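Local coordinates for spike protein P1 (Pseudoalteromonas phage pm2, PDB 2VVE), which serves as the receptor-binding spike at the fivefold vertices of the virion, its C-terminal part carrying the receptor-binding activity, at residues I17-R20 and E25-P28; Y80-E85 and T242-A247; V135-K140 and V153-Y158. All coordinates share one frame; numbering follows the deposited sequence.

How the interactions relate
Interactions 1 and 2 are neighbours in the jelly-roll domain that contains both of the sheets they share, their centres about 9 Å apart: strand 11-19 runs beside 245-253, and strand 24-27 beside 78-81. They also touch directly, since L19 O lies 2.8 Å from K244 N and R20 N 2.9 Å from Y80 OH, both probable hydrogen bonds. Interaction 3 belongs to the other domain, on the opposite side of the chain's centre, with its centre about 31 Å from that of interaction 2 and about 39 Å from that of interaction 1. It is also the contact near the bound calcium ion, which lies about 9 Å from the side chain of V153.

Interaction 1 (I17-R20 and E25-P28); sequences IPLR and ELLP
This is a small apolar contact between I17, L19 and L26, made across the short connection from strand 11-19 to strand 24-27. The two strands belong to different four-stranded sheets, and no hydrogen bond joins the segments; the buried surface is 136 Å². I17 approaches with its long branch. CG1 stands anti to the carbonyl carbon (chi1 -71°), and the extended chain carries CD1 to 4.2 Å from L26 CD1, the two side chains crossing at about a right angle. The same methyl lies 3.3 Å from L26 O, so it meets backbone as well as side chain. L19 adds its CD2 methyl, 4.3 Å from L26 CD1; L26 CD1 thus meets both I17 and L19. Around them, L26 also packs on I38 and Y80, and L19 on A247 and Y80, extending the apolar contact into both sheets. The backbone changes direction at L26, where L26 and L27 both face V78 in a classic beta bulge. Two antiparallel sheets, each with strand order 1-4-2-3, linked here by a short connection and faced with aliphatic side chains, fit the jelly-roll fold assigned to this domain.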
# COMPACT_ATOMS: atom_id res chain seq x y z
N ILE A 17 19.64 -7.44 15.00
CA ILE A 17 21.04 -7.28 14.57
C ILE A 17 21.34 -5.82 14.21
O ILE A 17 20.61 -5.21 13.42
CB ILE A 17 21.39 -8.19 13.37
CG1 ILE A 17 21.44 -9.66 13.79
CG2 ILE A 17 22.74 -7.77 12.74
CD1 ILE A 17 21.37 -10.64 12.61
N PRO A 18 22.42 -5.27 14.79
CA PRO A 18 22.80 -3.91 14.43
C PRO A 18 23.41 -3.90 13.03
O PRO A 18 24.39 -4.60 12.78
CB PRO A 18 23.85 -3.53 15.48
CG PRO A 18 24.47 -4.85 15.86
CD PRO A 18 23.36 -5.86 15.77
N LEU A 19 22.80 -3.15 12.13
CA LEU A 19 23.30 -3.06 10.76
C LEU A 19 24.36 -1.95 10.64
O LEU A 19 24.06 -0.78 10.88
CB LEU A 19 22.15 -2.79 9.79
CG LEU A 19 21.05 -3.86 9.70
CD1 LEU A 19 19.86 -3.31 8.92
CD2 LEU A 19 21.58 -5.13 9.03
N ARG A 20 25.58 -2.33 10.29
CA ARG A 20 26.67 -1.35 10.24
C ARG A 20 27.19 -1.23 8.81
O ARG A 20 26.53 -1.69 7.88
CB ARG A 20 27.74 -1.69 11.29
CG ARG A 20 27.14 -1.78 12.70
CD ARG A 20 28.20 -1.78 13.79
NE ARG A 20 27.58 -1.80 15.12
CZ ARG A 20 27.10 -0.73 15.76
NH1 ARG A 20 27.17 0.48 15.21
NH2 ARG A 20 26.55 -0.87 16.96
N GLU A 25 28.84 -9.78 7.88
CA GLU A 25 28.06 -11.00 7.99
C GLU A 25 26.72 -10.72 8.69
O GLU A 25 26.68 -10.05 9.72
CB GLU A 25 28.86 -12.02 8.79
CG GLU A 25 28.31 -13.40 8.70
CD GLU A 25 29.21 -14.41 9.36
OE1 GLU A 25 29.33 -14.36 10.59
OE2 GLU A 25 29.78 -15.25 8.63
N LEU A 26 25.63 -11.21 8.09
CA LEU A 26 24.31 -11.10 8.70
C LEU A 26 24.07 -12.31 9.60
O LEU A 26 23.60 -12.18 10.73
CB LEU A 26 23.22 -11.02 7.63
CG LEU A 26 21.80 -10.84 8.16
CD1 LEU A 26 21.60 -9.42 8.64
CD2 LEU A 26 20.80 -11.22 7.08
N LEU A 27 24.38 -13.49 9.07
CA LEU A 27 24.30 -14.75 9.82
C LEU A 27 25.57 -15.57 9.64
O LEU A 27 26.10 -15.64 8.52
CB LEU A 27 23.12 -15.59 9.33
CG LEU A 27 21.75 -14.92 9.37
CD1 LEU A 27 20.79 -15.70 8.47
CD2 LEU A 27 21.24 -14.80 10.80
N PRO A 28 26.04 -16.22 10.72
CA PRO A 28 27.23 -17.05 10.62
C PRO A 28 26.87 -18.46 10.12
O PRO A 28 25.69 -18.83 10.12
CB PRO A 28 27.74 -17.10 12.06
CG PRO A 28 26.48 -17.04 12.89
CD PRO A 28 25.48 -16.23 12.08

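Interaction 2 (Y80-E85 and T242-A247); sequences YWVSDE and TVKGYA
K244 reaches from the chain leading into strand 245-253 to V82, S83 and E85 in the loop after strand 78-81, and its side chain carries the whole contact. The polar part lies at the ammonium group. NZ donates to E85 O at 2.7 Å, from above the carbonyl plane (45° out of it), and within its own segment to T242 O at 2.9 Å, this time in the carbonyl plane. One nitrogen thus ties together two backbone carbonyls far apart in sequence. The carboxylate of E85 is not part of the grip: its OE1 stays 5.9 Å from K244 NZ, so any electrostatic help would be long-range.

The van der Waals part runs along the methylene chain, where the bend at chi2 (-57°) lays CG to CE past V82 and S83. V82 CG2 packs on K244 CG at 3.7 Å, near the root of the lysine; further out, S83 CB and OG lie alongside CD, and S83 OG comes within 3.9 Å of K244 CE.

Two hydrogen bonds within 80-85 brace the chain that K244 meets. S83 OG accepts from E85 N at 3.0 Å, an ST turn that fixes the backbone just before the carbonyl used by K244. W81 NE1 donates to D84 OD1 at 2.9 Å, while S83 N sits over the centre of the indole face.

Beyond the contact, V82 packs on V42 and I44, the latter in strand 44-47, and S83 pairs through its backbone with G22. K244 and G245 make backbone bonds to L19, which places the lysine beside L19 of strand 11-19, with helix 239-242 just before it in the chain.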
# COMPACT_ATOMS: atom_id res chain seq x y z
N TYR A 80 25.52 -9.08 4.34
CA TYR A 80 24.66 -7.96 4.01
C TYR A 80 25.50 -6.71 3.67
O TYR A 80 26.67 -6.62 4.03
CB TYR A 80 23.66 -7.64 5.14
CG TYR A 80 24.28 -6.94 6.34
CD1 TYR A 80 24.74 -7.68 7.42
CD2 TYR A 80 24.40 -5.56 6.39
CE1 TYR A 80 25.33 -7.05 8.54
CE2 TYR A 80 24.99 -4.91 7.51
CZ TYR A 80 25.45 -5.68 8.57
OH TYR A 80 26.03 -5.08 9.67
N TRP A 81 24.86 -5.77 2.96
CA TRP A 81 25.36 -4.41 2.81
C TRP A 81 24.18 -3.44 2.85
O TRP A 81 23.14 -3.69 2.22
CB TRP A 81 26.11 -4.26 1.48
CG TRP A 81 26.72 -2.89 1.27
CD1 TRP A 81 28.00 -2.52 1.55
CD2 TRP A 81 26.06 -1.72 0.75
NE1 TRP A 81 28.19 -1.18 1.23
CE2 TRP A 81 27.02 -0.67 0.74
CE3 TRP A 81 24.77 -1.45 0.29
CZ2 TRP A 81 26.72 0.61 0.27
CZ3 TRP A 81 24.47 -0.17 -0.17
CH2 TRP A 81 25.45 0.85 -0.17
N VAL A 82 24.33 -2.33 3.59
CA VAL A 82 23.31 -1.28 3.61
C VAL A 82 23.90 0.10 3.33
O VAL A 82 23.20 0.99 2.85
CB VAL A 82 22.51 -1.22 4.95
CG1 VAL A 82 21.67 -2.48 5.13
CG2 VAL A 82 23.44 -0.98 6.16
N SER A 83 25.18 0.28 3.63
CA SER A 83 25.77 1.62 3.62
C SER A 83 27.29 1.57 3.74
O SER A 83 27.84 0.65 4.34
CB SER A 83 25.20 2.44 4.79
OG SER A 83 25.85 3.69 4.88
N ASP A 84 27.96 2.56 3.16
CA ASP A 84 29.41 2.76 3.37
C ASP A 84 29.73 3.90 4.34
O ASP A 84 30.90 4.27 4.48
CB ASP A 84 30.13 2.98 2.05
CG ASP A 84 30.21 1.72 1.21
OD1 ASP A 84 30.45 0.62 1.76
OD2 ASP A 84 30.02 1.84 -0.01
N GLU A 85 28.71 4.44 5.00
CA GLU A 85 28.88 5.53 5.97
C GLU A 85 29.39 4.99 7.31
O GLU A 85 28.69 4.22 7.97
CB GLU A 85 27.54 6.25 6.20
CG GLU A 85 27.14 7.21 5.09
CD GLU A 85 28.03 8.44 5.03
OE1 GLU A 85 28.03 9.24 5.99
OE2 GLU A 85 28.74 8.61 4.01
N THR A 242 25.49 5.28 14.93
CA THR A 242 26.18 4.98 13.69
C THR A 242 25.57 3.74 13.02
O THR A 242 25.72 3.57 11.82
CB THR A 242 27.70 4.80 13.87
OG1 THR A 242 27.97 3.67 14.72
CG2 THR A 242 28.31 6.05 14.49
N VAL A 243 24.91 2.91 13.82
CA VAL A 243 24.11 1.78 13.31
C VAL A 243 23.05 2.34 12.35
O VAL A 243 22.44 3.37 12.63
CB VAL A 243 23.49 0.97 14.51
CG1 VAL A 243 22.49 1.82 15.31
CG2 VAL A 243 22.83 -0.31 14.04
N LYS A 244 22.87 1.68 11.21
CA LYS A 244 21.96 2.16 10.16
C LYS A 244 20.51 1.74 10.46
O LYS A 244 19.56 2.24 9.85
CB LYS A 244 22.41 1.65 8.79
CG LYS A 244 23.92 1.81 8.49
CD LYS A 244 24.39 3.26 8.60
CE LYS A 244 25.90 3.33 8.75
NZ LYS A 244 26.32 4.68 9.24
N GLY A 245 20.37 0.83 11.40
CA GLY A 245 19.08 0.34 11.81
C GLY A 245 19.28 -1.02 12.40
O GLY A 245 20.39 -1.57 12.36
N TYR A 246 18.21 -1.57 12.96
CA TYR A 246 18.26 -2.90 13.53
C TYR A 246 17.37 -3.82 12.71
O TYR A 246 16.18 -3.56 12.56
CB TYR A 246 17.86 -2.87 15.01
CG TYR A 246 18.81 -2.05 15.85
CD1 TYR A 246 18.68 -0.67 15.94
CD2 TYR A 246 19.87 -2.65 16.52
CE1 TYR A 246 19.57 0.10 16.69
CE2 TYR A 246 20.76 -1.89 17.29
CZ TYR A 246 20.61 -0.53 17.37
OH TYR A 246 21.50 0.21 18.12
N ALA A 247 17.98 -4.87 12.17
CA ALA A 247 17.24 -5.92 11.46
C ALA A 247 16.56 -6.83 12.47
O ALA A 247 17.16 -7.21 13.47
CB ALA A 247 18.18 -6.72 10.57

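Interaction 3 (V135-K140 and V153-Y158); sequences VRHKSK and VKPAFY
H137 lies across V153 and P155, joining the end of strand 129-137 to the early part of strand 151-160 by side-chain contacts alone. From CB, which points toward the other segment, the ring leaves with CG anti to the carbonyl carbon (chi1 -48°), an arrangement that brings one face over V153. CG lies 3.9 Å from V153 CG2. At ND1 both valine methyls are near: V153 CG1 is 3.7 Å from this nitrogen, and CG2 is slightly closer. CD2, on the other side of the ring, also meets CG2. The approach tightens at CE1, 3.4 Å from V153 CG2, and NE2 is only a little farther from the same methyl. With V153 CG2 at 3.5 Å from the ring centroid and 11° off the normal, the geometry is that of a CH-pi contact over the middle of the imidazole.

The two strands belong to different antiparallel sheets of the domain that probably carries receptor binding, whose sequence family is placed in the Nucleoplasmin clan, and the four touching residues are buried between those sheets. The sheet containing strand 129-137 has strand order 1-4-2-3, consistent with a jelly-roll arrangement.

P155 meets the imidazole differently from V153: its CD comes to 4.0 Å from H137 CE1 at the ring edge, near the plane. Two residues back along the strand from H137, V135 CG1 touches P155 CG at 4.2 Å and continues the apolar contact.

The polar atoms of H137 turn to partners beyond both segments. ND1 is hydrogen-bonded to T229 OG1 and NE2 to Y175 OH, so both ring nitrogens are satisfied despite burial, and these two bonds hold the ring's rotation. Y175 also packs on V135 and P155.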
# COMPACT_ATOMS: atom_id res chain seq x y z
N VAL A 135 31.76 23.12 15.13
CA VAL A 135 31.17 24.45 15.18
C VAL A 135 32.23 25.52 14.92
O VAL A 135 33.31 25.50 15.51
CB VAL A 135 30.44 24.71 16.55
CG1 VAL A 135 29.85 26.08 16.60
CG2 VAL A 135 29.34 23.69 16.79
N ARG A 136 31.91 26.43 14.00
CA ARG A 136 32.85 27.48 13.62
C ARG A 136 32.28 28.84 13.97
O ARG A 136 31.23 29.25 13.45
CB ARG A 136 33.19 27.39 12.13
CG ARG A 136 34.22 28.42 11.65
CD ARG A 136 34.64 28.17 10.23
NE ARG A 136 35.21 26.83 10.10
CZ ARG A 136 35.30 26.17 8.95
NH1 ARG A 136 34.84 26.71 7.83
NH2 ARG A 136 35.82 24.95 8.94
N HIS A 137 32.99 29.55 14.84
CA HIS A 137 32.67 30.93 15.15
C HIS A 137 33.62 31.87 14.39
O HIS A 137 34.83 31.68 14.42
CB HIS A 137 32.75 31.17 16.66
CG HIS A 137 32.03 30.13 17.46
ND1 HIS A 137 30.65 30.09 17.54
CD2 HIS A 137 32.48 29.12 18.24
CE1 HIS A 137 30.29 29.08 18.32
NE2 HIS A 137 31.38 28.48 18.76
N LYS A 138 33.05 32.84 13.70
CA LYS A 138 33.85 33.85 12.99
C LYS A 138 33.16 35.20 13.12
O LYS A 138 32.02 35.36 12.67
CB LYS A 138 34.04 33.45 11.52
CG LYS A 138 34.98 34.34 10.72
CD LYS A 138 35.15 33.78 9.30
CE LYS A 138 36.21 34.53 8.51
NZ LYS A 138 35.79 35.91 8.15
N SER A 139 33.85 36.15 13.76
CA SER A 139 33.30 37.48 14.01
C SER A 139 34.09 38.61 13.34
O SER A 139 33.50 39.62 12.97
CB SER A 139 33.14 37.73 15.51
OG SER A 139 34.38 37.74 16.20
N LYS A 140 35.41 38.43 13.20
CA LYS A 140 36.31 39.46 12.64
C LYS A 140 35.89 39.92 11.25
O LYS A 140 35.99 39.18 10.28
CB LYS A 140 37.76 38.95 12.59
CG LYS A 140 38.39 38.68 13.95
CD LYS A 140 39.82 38.16 13.81
CE LYS A 140 40.57 38.17 15.14
NZ LYS A 140 41.07 39.55 15.48
N VAL A 153 29.61 33.51 22.55
CA VAL A 153 28.84 32.50 21.82
C VAL A 153 28.45 31.33 22.74
O VAL A 153 29.18 30.99 23.68
CB VAL A 153 29.60 31.94 20.58
CG1 VAL A 153 29.93 33.07 19.59
CG2 VAL A 153 30.85 31.20 20.97
N LYS A 154 27.29 30.76 22.48
CA LYS A 154 26.87 29.54 23.15
C LYS A 154 25.94 28.77 22.20
O LYS A 154 24.72 28.97 22.22
CB LYS A 154 26.21 29.84 24.50
CG LYS A 154 25.80 28.57 25.28
CD LYS A 154 25.52 28.84 26.75
CE LYS A 154 26.78 28.73 27.59
NZ LYS A 154 26.50 29.02 29.02
N PRO A 155 26.53 27.89 21.36
CA PRO A 155 25.73 27.11 20.42
C PRO A 155 24.85 26.10 21.16
O PRO A 155 25.20 25.65 22.25
CB PRO A 155 26.78 26.40 19.55
CG PRO A 155 28.02 26.37 20.40
CD PRO A 155 27.98 27.62 21.22
N ALA A 156 23.69 25.77 20.59
CA ALA A 156 22.80 24.78 21.20
C ALA A 156 22.09 23.94 20.15
O ALA A 156 22.03 24.33 18.98
CB ALA A 156 21.78 25.46 22.11
N PHE A 157 21.61 22.77 20.58
CA PHE A 157 20.55 22.07 19.86
C PHE A 157 19.29 22.30 20.64
O PHE A 157 19.26 22.03 21.85
CB PHE A 157 20.79 20.56 19.82
CG PHE A 157 22.07 20.17 19.14
CD1 PHE A 157 22.30 20.51 17.81
CD2 PHE A 157 23.03 19.44 19.83
CE1 PHE A 157 23.50 20.12 17.17
CE2 PHE A 157 24.24 19.06 19.21
CZ PHE A 157 24.46 19.40 17.88
N TYR A 158 18.26 22.83 19.97
CA TYR A 158 16.92 22.83 20.54
C TYR A 158 16.20 21.60 19.98
O TYR A 158 16.04 21.48 18.77
CB TYR A 158 16.14 24.09 20.14
CG TYR A 158 16.60 25.39 20.76
CD1 TYR A 158 17.58 25.44 21.77
CD2 TYR A 158 16.05 26.59 20.33
CE1 TYR A 158 17.98 26.65 22.32
CE2 TYR A 158 16.45 27.80 20.87
CZ TYR A 158 17.40 27.83 21.86
OH TYR A 158 17.74 29.08 22.37